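Local coordinates for protein beta-galactosidase (Trichoderma reesei, PDB 3OG2) that probably hydrolyses terminal non-reducing beta-D-galactose residues in beta-D-galactosides, as a family 35 glycoside hydrolase with a TIM-barrel domain, at residues R51-S56 and E945-Y950; A478-L483 and E613-P618; L695-S700 and I804-L809. All blocks are in the same frame, centred on the assembly; numbering follows the deposited sequence.

Contact 1: residues R51-S56 and E945-Y950; sequences RLPVPS and EGILDY
Val54 and Gly946 carry the closest backbone approach between two irregular loops, their CA atoms 5.7 Å apart. Segment 51-56 follows strand 38-47 and precedes helix 58-66, so it is a beta-alpha loop of the TIM barrel; segment 945-950 joins strands 940-943 and 953-962 of the C-terminal all-beta region. Each loop is bent locally. Pro53 is the centre of an inverse gamma turn, with a weak bond from Val54 N to Leu52 O, while Gly946 N bonds to Leu948 O at 2.9 Å.

Val54 does most of the touching, and its two methyls divide the work. With CG1 trans to the backbone N (chi1 180°), that methyl reaches the bare CA of Gly946 at 3.9 Å and the carbonyl oxygen of Glu945, Val54 CG1 to Glu945 O, at 3.7 Å. Gly946 has a positive phi of 113°, and its lack of a side chain lets the valine come this close. The other methyl, Val54 CG2, lies 3.8 Å from Ile947 CG1. Farther along the isoleucine, CD1 meets Pro53 CG at 4.1 Å, the two side chains crossing at about a right angle, and Ile947 CD1 also comes within 3.9 Å of Pro53 O. Around this pair, Tyr928 of strand 926-932 touches both Pro53 and Ile947, and Trp330 packs on Pro53. The charge of Glu945 is met by Arg985 in a salt bridge.

Every touching residue is buried, and methyls meet aliphatic carbons and two carbonyl oxygens, Pro53 O and Glu945 O, which have no partner in the model. The segments share no hydrogen bond; nearby ones serve their own turns or other parts, such as Val991 and Asn924. Cohesion between these loops therefore rests on shape and dispersion.

Contact 2: residues A478-L483 and E613-P618; sequences AEKTVL and EIIGIP
Val482 meets Ile615 where two beta sheets pack, strand 481-487 belonging to a five-stranded mixed sheet and strand 612-615 to an eight-stranded one. The first segment belongs to beta-galactosidase domain 2 and the second to domain 3, so the contact joins two all-beta parts of the chain.

The apolar interaction centres on one methyl. Ile615 CG2 sits 3.9 Å from Val482 CG2 and 4.1 Å from Val482 CG1, touching both valine branches, and the side chains cross at about a right angle. Tyr548 and Ile583 each touch both residues and extend the same buried patch.

The charged side chain of Lys480 runs past this patch, extended beyond CG. Its end, CE and NZ, skirts Gly616 and Ile615 loosely, with Lys480 NZ 4.2 Å from Ile615 CG2, while the side chain also touches Val546. Its charge is satisfied beyond the two segments, by a salt bridge to Asp640 and a hydrogen bond to Tyr548 OH.

Polar links between the segments are thin and lie toward the exposed end. Glu479, bent at chi2 (-71°), brings OE2 to 3.6 Å from Ile617 O, too long for a hydrogen bond, and both atoms would normally be acceptors; its OE1 is buried with no partner in the model. A water does span the gap: it accepts from Ala478 N at 3.0 Å and donates to Ile617 O at 3.4 Å, the second link weak.

Contact 3: residues L695-S700 and I804-L809; sequences LKTPVS and ILDYAL
A classic beta bulge, in which Leu805 and Asp806 both face Ser731, marks the outer strand 803-811 of a three-stranded antiparallel sheet, and Thr697 of loop 695-700 packs against it. The CA atoms of Thr697 and Asp806 come within 5.6 Å.

Thr697 is the pivot, and its two branches do different things. The methyl CG2 is pressed against the strand, 3.6 Å from Asp806 CA and 3.6 Å from Tyr807 CD2. Continuing along the same ring, Pro698 CD lies 3.6 Å from Tyr807 OH. That hydroxyl is bonded to Trp821 NE1, which holds the far end of the ring while Thr697 and Pro698 meet the ring obliquely.

The hydroxyl branch serves the loop and the waters. Placed between backbone N and carbonyl carbon (chi1 51°), Thr697 OG1 donates to Val699 O at 2.6 Å, with a C=O...donor angle of 149° and a 31° tilt from the carbonyl plane, tying the loop to itself. It also receives a bond from a water, 2.8 Å from Thr697 OG1, that donates to Ile804 O as well. A second water accepts from Lys696 N and donates to Leu805 O, adding a weak bond to Thr697 OG1.

Lys696 stays alongside the Asp806 carboxylate from CB as far as CD, and only its end leads away: NZ is 5.2 Å from Asp806 OD2, and the side chain lies about 4 Å from a bound N-acetylglucosamine.

Between these two segments, methyl and ring packing is joined by two bridging waters, from which Ile804 O and Leu805 O each accept a hydrogen bond; just beyond, Leu701 makes a backbone bond with Ile804. The opposite charges of Lys696 and Asp806 probably add only a long-range attraction.

Overall arrangement
Contacts 1 and 2 are buried, contact 3 is a surface contact. Contact 1 joins barrel to C-terminal all-beta region, contact 2 joins two beta sheets, and contact 3 sets a loop on an outer strand, so no secondary-structure element is shared. Their chemistry differs: contact 1 has no polar bond or bridging water between its segments, contact 2 mixes methyl packing with a buried lysine and one water at its edge, and contact 3 combines methyl and proline packing on a tyrosine with two bridging waters. Contact 1 lies nearest the chain's centre, at about 16 Å; the centres of contacts 2 and 3 are about 74 Å apart, on opposite sides of it.

Contact 1: residues R51-S56 and E945-Y950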
loop_
_atom_site.group_PDB
_atom_site.type_symbol
_atom_site.label_atom_id
_atom_site.label_comp_id
_atom_site.label_asym_id
_atom_site.label_seq_id
_atom_site.Cartn_x
_atom_site.Cartn_y
_atom_site.Cartn_z
ATOM N N ARG A 51 -2.201 3.664 7.439
ATOM C CA ARG A 51 -1.291 4.480 6.609
ATOM C C ARG A 51 -2.018 5.632 5.896
ATOM O O ARG A 51 -1.388 6.387 5.160
ATOM C CB ARG A 51 -0.597 3.591 5.595
ATOM C CG ARG A 51 0.605 2.886 6.299
ATOM C CD ARG A 51 1.214 1.800 5.436
ATOM N NE ARG A 51 2.624 1.549 5.786
ATOM C CZ ARG A 51 3.190 0.361 5.877
ATOM N NH1 ARG A 51 2.533 -0.793 5.772
ATOM N NH2 ARG A 51 4.497 0.381 6.120
ATOM N N LEU A 52 -3.307 5.833 6.207
ATOM C CA LEU A 52 -4.105 6.931 5.657
ATOM C C LEU A 52 -5.050 7.383 6.766
ATOM O O LEU A 52 -6.191 6.882 6.837
ATOM C CB LEU A 52 -4.871 6.491 4.388
ATOM C CG LEU A 52 -5.720 7.610 3.763
ATOM C CD1 LEU A 52 -4.914 8.823 3.406
ATOM C CD2 LEU A 52 -6.425 7.059 2.522
ATOM N N PRO A 53 -4.588 8.251 7.659
ATOM C CA PRO A 53 -5.383 8.623 8.849
ATOM C C PRO A 53 -6.388 9.706 8.525
ATOM O O PRO A 53 -6.512 10.711 9.258
ATOM C CB PRO A 53 -4.295 9.097 9.816
ATOM C CG PRO A 53 -3.269 9.758 8.902
ATOM C CD PRO A 53 -3.253 8.857 7.662
ATOM N N VAL A 54 -7.137 9.482 7.454
ATOM C CA VAL A 54 -8.193 10.441 7.026
ATOM C C VAL A 54 -9.404 9.593 6.705
ATOM O O VAL A 54 -9.521 9.050 5.580
ATOM C CB VAL A 54 -7.787 11.231 5.799
ATOM C CG1 VAL A 54 -8.907 12.211 5.374
ATOM C CG2 VAL A 54 -6.496 12.028 6.047
ATOM N N PRO A 55 -10.285 9.415 7.676
ATOM C CA PRO A 55 -11.391 8.481 7.506
ATOM C C PRO A 55 -12.231 8.724 6.264
ATOM O O PRO A 55 -12.673 7.739 5.618
ATOM C CB PRO A 55 -12.231 8.698 8.779
ATOM C CG PRO A 55 -11.276 9.195 9.798
ATOM C CD PRO A 55 -10.206 9.959 9.053
ATOM N N SER A 56 -12.437 9.998 5.928
ATOM C CA SER A 56 -13.302 10.266 4.753
ATOM C C SER A 56 -12.631 10.020 3.407
ATOM O O SER A 56 -13.291 10.139 2.354
ATOM C CB SER A 56 -13.871 11.701 4.869
ATOM O OG SER A 56 -12.777 12.605 4.949
ATOM N N GLU A 945 -5.143 15.941 1.889
ATOM C CA GLU A 945 -6.306 16.693 2.308
ATOM C C GLU A 945 -7.005 15.952 3.434
ATOM O O GLU A 945 -7.099 14.726 3.368
ATOM C CB GLU A 945 -7.251 16.852 1.093
ATOM C CG GLU A 945 -8.422 17.788 1.378
ATOM C CD GLU A 945 -9.315 17.915 0.169
ATOM O OE1 GLU A 945 -8.841 17.687 -0.978
ATOM O OE2 GLU A 945 -10.502 18.261 0.346
ATOM N N GLY A 946 -7.451 16.659 4.472
ATOM C CA GLY A 946 -7.985 15.952 5.650
ATOM C C GLY A 946 -7.026 16.208 6.774
ATOM O O GLY A 946 -7.384 16.724 7.845
ATOM N N ILE A 947 -5.754 15.892 6.585
ATOM C CA ILE A 947 -4.692 16.316 7.483
ATOM C C ILE A 947 -4.435 17.828 7.222
ATOM O O ILE A 947 -4.426 18.581 8.193
ATOM C CB ILE A 947 -3.419 15.482 7.337
ATOM C CG1 ILE A 947 -3.650 14.003 7.693
ATOM C CG2 ILE A 947 -2.318 16.076 8.219
ATOM C CD1 ILE A 947 -4.136 13.751 9.122
ATOM N N LEU A 948 -4.296 18.181 5.954
ATOM C CA LEU A 948 -4.360 19.613 5.623
ATOM C C LEU A 948 -5.793 20.106 5.504
ATOM O O LEU A 948 -6.659 19.378 4.975
ATOM C CB LEU A 948 -3.696 19.814 4.265
ATOM C CG LEU A 948 -2.174 19.849 4.267
ATOM C CD1 LEU A 948 -1.618 19.667 2.866
ATOM C CD2 LEU A 948 -1.648 21.181 4.855
ATOM N N ASP A 949 -6.082 21.328 5.916
ATOM C CA ASP A 949 -7.338 22.011 5.775
ATOM C C ASP A 949 -7.206 22.922 4.563
ATOM O O ASP A 949 -6.441 23.903 4.578
ATOM C CB ASP A 949 -7.651 22.782 7.072
ATOM C CG ASP A 949 -9.001 23.472 7.021
ATOM O OD1 ASP A 949 -9.598 23.589 5.929
ATOM O OD2 ASP A 949 -9.485 23.976 8.080
ATOM N N TYR A 950 -7.898 22.608 3.477
ATOM C CA TYR A 950 -7.782 23.352 2.239
ATOM C C TYR A 950 -8.573 24.642 2.261
ATOM O O TYR A 950 -8.527 25.424 1.311
ATOM C CB TYR A 950 -8.269 22.488 1.040
ATOM C CG TYR A 950 -7.202 21.519 0.566
ATOM C CD1 TYR A 950 -6.268 20.918 1.416
ATOM C CD2 TYR A 950 -7.161 21.170 -0.781
ATOM C CE1 TYR A 950 -5.325 20.024 0.906
ATOM C CE2 TYR A 950 -6.224 20.300 -1.306
ATOM C CZ TYR A 950 -5.309 19.731 -0.431
ATOM O OH TYR A 950 -4.396 18.866 -0.956
#

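Contact 2: residues A478-L483 and E613-P618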
loop_
_atom_site.group_PDB
_atom_site.type_symbol
_atom_site.label_atom_id
_atom_site.label_comp_id
_atom_site.label_asym_id
_atom_site.label_seq_id
_atom_site.Cartn_x
_atom_site.Cartn_y
_atom_site.Cartn_z
ATOM N N ALA A 478 -30.913 -4.637 -22.024
ATOM C CA ALA A 478 -32.276 -5.094 -22.360
ATOM C C ALA A 478 -32.485 -5.242 -23.862
ATOM O O ALA A 478 -33.340 -6.008 -24.309
ATOM C CB ALA A 478 -33.259 -4.145 -21.714
ATOM N N GLU A 479 -31.733 -4.567 -24.719
ATOM C CA GLU A 479 -32.030 -4.536 -26.151
ATOM C C GLU A 479 -30.864 -5.035 -26.991
ATOM O O GLU A 479 -30.942 -5.293 -28.195
ATOM C CB GLU A 479 -32.433 -3.094 -26.466
ATOM C CG GLU A 479 -31.401 -2.026 -26.275
ATOM C CD GLU A 479 -30.970 -1.638 -24.883
ATOM O OE1 GLU A 479 -30.581 -2.466 -24.041
ATOM O OE2 GLU A 479 -30.988 -0.421 -24.556
ATOM N N LYS A 480 -29.704 -5.184 -26.394
ATOM C CA LYS A 480 -28.505 -5.593 -27.089
ATOM C C LYS A 480 -27.571 -6.311 -26.081
ATOM O O LYS A 480 -27.670 -6.088 -24.875
ATOM C CB LYS A 480 -27.722 -4.462 -27.734
ATOM C CG LYS A 480 -27.314 -3.224 -26.963
ATOM C CD LYS A 480 -26.364 -2.288 -27.703
ATOM C CE LYS A 480 -26.002 -0.985 -26.971
ATOM N NZ LYS A 480 -25.025 -0.156 -27.809
ATOM N N THR A 481 -26.682 -7.117 -26.615
ATOM C CA THR A 481 -25.535 -7.632 -25.853
ATOM C C THR A 481 -24.299 -6.917 -26.353
ATOM O O THR A 481 -24.149 -6.785 -27.568
ATOM C CB THR A 481 -25.419 -9.155 -26.020
ATOM O OG1 THR A 481 -26.597 -9.781 -25.493
ATOM C CG2 THR A 481 -24.256 -9.755 -25.254
ATOM N N VAL A 482 -23.459 -6.431 -25.451
ATOM C CA VAL A 482 -22.270 -5.698 -25.852
ATOM C C VAL A 482 -21.051 -6.480 -25.456
ATOM O O VAL A 482 -21.001 -7.014 -24.323
ATOM C CB VAL A 482 -22.280 -4.330 -25.149
ATOM C CG1 VAL A 482 -20.911 -3.685 -25.260
ATOM C CG2 VAL A 482 -23.349 -3.463 -25.770
ATOM N N LEU A 483 -20.063 -6.570 -26.334
ATOM C CA LEU A 483 -18.782 -7.215 -26.078
ATOM C C LEU A 483 -17.683 -6.205 -26.456
ATOM O O LEU A 483 -17.787 -5.609 -27.533
ATOM C CB LEU A 483 -18.665 -8.463 -26.959
ATOM C CG LEU A 483 -17.310 -9.153 -26.979
ATOM C CD1 LEU A 483 -16.929 -9.714 -25.603
ATOM C CD2 LEU A 483 -17.327 -10.291 -28.016
ATOM N N GLU A 613 -18.893 8.548 -23.216
ATOM C CA GLU A 613 -19.809 7.747 -24.013
ATOM C C GLU A 613 -20.385 6.650 -23.111
ATOM O O GLU A 613 -19.644 5.935 -22.467
ATOM C CB GLU A 613 -19.106 7.136 -25.211
ATOM C CG GLU A 613 -19.990 6.200 -26.047
ATOM C CD GLU A 613 -19.139 5.546 -27.132
ATOM O OE1 GLU A 613 -17.988 5.077 -26.876
ATOM O OE2 GLU A 613 -19.585 5.431 -28.308
ATOM N N ILE A 614 -21.690 6.603 -23.039
ATOM C CA ILE A 614 -22.398 5.670 -22.157
ATOM C C ILE A 614 -23.023 4.572 -22.983
ATOM O O ILE A 614 -23.793 4.886 -23.898
ATOM C CB ILE A 614 -23.512 6.400 -21.392
ATOM C CG1 ILE A 614 -23.069 7.769 -20.940
ATOM C CG2 ILE A 614 -23.981 5.531 -20.234
ATOM C CD1 ILE A 614 -22.127 7.862 -19.826
ATOM N N ILE A 615 -22.654 3.351 -22.682
ATOM C CA ILE A 615 -23.096 2.190 -23.474
ATOM C C ILE A 615 -23.925 1.282 -22.612
ATOM O O ILE A 615 -23.454 0.887 -21.519
ATOM C CB ILE A 615 -21.851 1.477 -24.047
ATOM C CG1 ILE A 615 -21.051 2.410 -24.980
ATOM C CG2 ILE A 615 -22.206 0.170 -24.741
ATOM C CD1 ILE A 615 -19.606 1.958 -25.190
ATOM N N GLY A 616 -25.133 0.966 -23.036
ATOM C CA GLY A 616 -26.009 0.098 -22.248
ATOM C C GLY A 616 -26.918 0.890 -21.361
ATOM O O GLY A 616 -26.898 0.766 -20.142
ATOM N N ILE A 617 -27.745 1.749 -21.916
ATOM C CA ILE A 617 -28.663 2.557 -21.123
ATOM C C ILE A 617 -29.787 1.720 -20.520
ATOM O O ILE A 617 -30.443 1.068 -21.311
ATOM C CB ILE A 617 -29.254 3.639 -22.074
ATOM C CG1 ILE A 617 -28.174 4.398 -22.865
ATOM C CG2 ILE A 617 -30.162 4.529 -21.244
ATOM C CD1 ILE A 617 -27.101 4.961 -22.010
ATOM N N PRO A 618 -30.010 1.732 -19.196
ATOM C CA PRO A 618 -31.067 0.885 -18.644
ATOM C C PRO A 618 -32.413 1.330 -19.228
ATOM O O PRO A 618 -32.690 2.486 -19.653
ATOM C CB PRO A 618 -30.983 1.114 -17.143
ATOM C CG PRO A 618 -29.708 1.828 -16.901
ATOM C CD PRO A 618 -29.308 2.520 -18.188
HETATM O O HOH W 1 -30.155 -2.199 -20.437
#

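Contact 3: residues L695-S700 and I804-L809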
loop_
_atom_site.group_PDB
_atom_site.type_symbol
_atom_site.label_atom_id
_atom_site.label_comp_id
_atom_site.label_asym_id
_atom_site.label_seq_id
_atom_site.Cartn_x
_atom_site.Cartn_y
_atom_site.Cartn_z
ATOM N N LEU A 695 22.705 -6.875 28.661
ATOM C CA LEU A 695 23.346 -5.594 28.945
ATOM C C LEU A 695 24.865 -5.710 28.974
ATOM O O LEU A 695 25.403 -6.635 29.588
ATOM C CB LEU A 695 22.895 -5.079 30.322
ATOM C CG LEU A 695 21.447 -4.593 30.372
ATOM C CD1 LEU A 695 21.157 -4.045 31.778
ATOM C CD2 LEU A 695 21.185 -3.554 29.287
ATOM N N LYS A 696 25.521 -4.749 28.381
ATOM C CA LYS A 696 26.958 -4.542 28.491
ATOM C C LYS A 696 27.303 -3.425 29.478
ATOM O O LYS A 696 28.434 -3.221 29.867
ATOM C CB LYS A 696 27.511 -4.221 27.110
ATOM C CG LYS A 696 27.252 -5.374 26.132
ATOM C CD LYS A 696 27.878 -5.064 24.769
ATOM C CE LYS A 696 27.922 -6.310 23.870
ATOM N NZ LYS A 696 28.514 -6.051 22.544
ATOM N N THR A 697 26.292 -2.656 29.888
ATOM C CA THR A 697 26.445 -1.474 30.689
ATOM C C THR A 697 25.914 -1.750 32.093
ATOM O O THR A 697 25.105 -2.667 32.265
ATOM C CB THR A 697 25.693 -0.297 30.051
ATOM O OG1 THR A 697 24.349 -0.731 29.774
ATOM C CG2 THR A 697 26.333 0.139 28.743
ATOM N N PRO A 698 26.338 -0.983 33.079
ATOM C CA PRO A 698 25.847 -1.226 34.454
ATOM C C PRO A 698 24.370 -0.916 34.652
ATOM O O PRO A 698 23.777 -1.433 35.593
ATOM C CB PRO A 698 26.709 -0.312 35.308
ATOM C CG PRO A 698 27.517 0.557 34.441
ATOM C CD PRO A 698 27.333 0.101 33.023
ATOM N N VAL A 699 23.776 -0.074 33.822
ATOM C CA VAL A 699 22.330 0.176 33.820
ATOM C C VAL A 699 21.850 0.067 32.397
ATOM O O VAL A 699 22.632 0.250 31.455
ATOM C CB VAL A 699 21.940 1.563 34.324
ATOM C CG1 VAL A 699 22.253 1.635 35.826
ATOM C CG2 VAL A 699 22.665 2.690 33.548
ATOM N N SER A 700 20.586 -0.271 32.193
ATOM C CA SER A 700 20.027 -0.270 30.845
ATOM C C SER A 700 19.950 1.147 30.292
ATOM O O SER A 700 19.441 2.062 30.964
ATOM C CB SER A 700 18.600 -0.851 30.890
ATOM O OG SER A 700 18.097 -0.768 29.554
ATOM N N ILE A 804 21.849 3.497 23.871
ATOM C CA ILE A 804 23.291 3.293 24.061
ATOM C C ILE A 804 23.501 1.834 24.408
ATOM O O ILE A 804 22.998 1.341 25.405
ATOM C CB ILE A 804 23.849 4.225 25.149
ATOM C CG1 ILE A 804 23.682 5.702 24.711
ATOM C CG2 ILE A 804 25.303 3.894 25.487
ATOM C CD1 ILE A 804 23.887 6.702 25.824
ATOM N N LEU A 805 24.246 1.136 23.537
ATOM C CA LEU A 805 24.542 -0.287 23.754
ATOM C C LEU A 805 25.695 -0.465 24.705
ATOM O O LEU A 805 25.770 -1.513 25.375
ATOM C CB LEU A 805 24.966 -0.915 22.397
ATOM C CG LEU A 805 23.901 -0.883 21.324
ATOM C CD1 LEU A 805 24.431 -1.567 20.067
ATOM C CD2 LEU A 805 22.644 -1.560 21.827
ATOM N N ASP A 806 26.667 0.438 24.704
ATOM C CA ASP A 806 27.864 0.242 25.507
ATOM C C ASP A 806 28.559 1.581 25.576
ATOM O O ASP A 806 28.365 2.467 24.720
ATOM C CB ASP A 806 28.832 -0.764 24.853
ATOM C CG ASP A 806 29.819 -1.372 25.821
ATOM O OD1 ASP A 806 29.769 -1.039 27.026
ATOM O OD2 ASP A 806 30.612 -2.221 25.382
ATOM N N TYR A 807 29.392 1.771 26.575
ATOM C CA TYR A 807 30.239 2.946 26.681
ATOM C C TYR A 807 31.406 2.633 27.609
ATOM O O TYR A 807 31.357 1.723 28.407
ATOM C CB TYR A 807 29.456 4.148 27.229
ATOM C CG TYR A 807 28.976 4.013 28.647
ATOM C CD1 TYR A 807 29.758 4.422 29.755
ATOM C CD2 TYR A 807 27.722 3.479 28.918
ATOM C CE1 TYR A 807 29.341 4.297 31.058
ATOM C CE2 TYR A 807 27.263 3.353 30.222
ATOM C CZ TYR A 807 28.073 3.750 31.260
ATOM O OH TYR A 807 27.596 3.642 32.535
ATOM N N ALA A 808 32.392 3.511 27.531
ATOM C CA ALA A 808 33.508 3.411 28.473
ATOM C C ALA A 808 34.074 4.831 28.567
ATOM O O ALA A 808 34.321 5.463 27.528
ATOM C CB ALA A 808 34.594 2.462 28.011
ATOM N N LEU A 809 34.267 5.307 29.753
ATOM C CA LEU A 809 34.886 6.626 29.958
ATOM C C LEU A 809 36.139 6.368 30.786
ATOM O O LEU A 809 36.034 5.787 31.881
ATOM C CB LEU A 809 33.912 7.523 30.715
ATOM C CG LEU A 809 34.460 8.949 30.946
ATOM C CD1 LEU A 809 34.799 9.676 29.651
ATOM C CD2 LEU A 809 33.426 9.754 31.735
HETATM O O HOH W 2 23.987 -2.745 27.114
HETATM O O HOH W 3 22.475 -0.267 27.716
#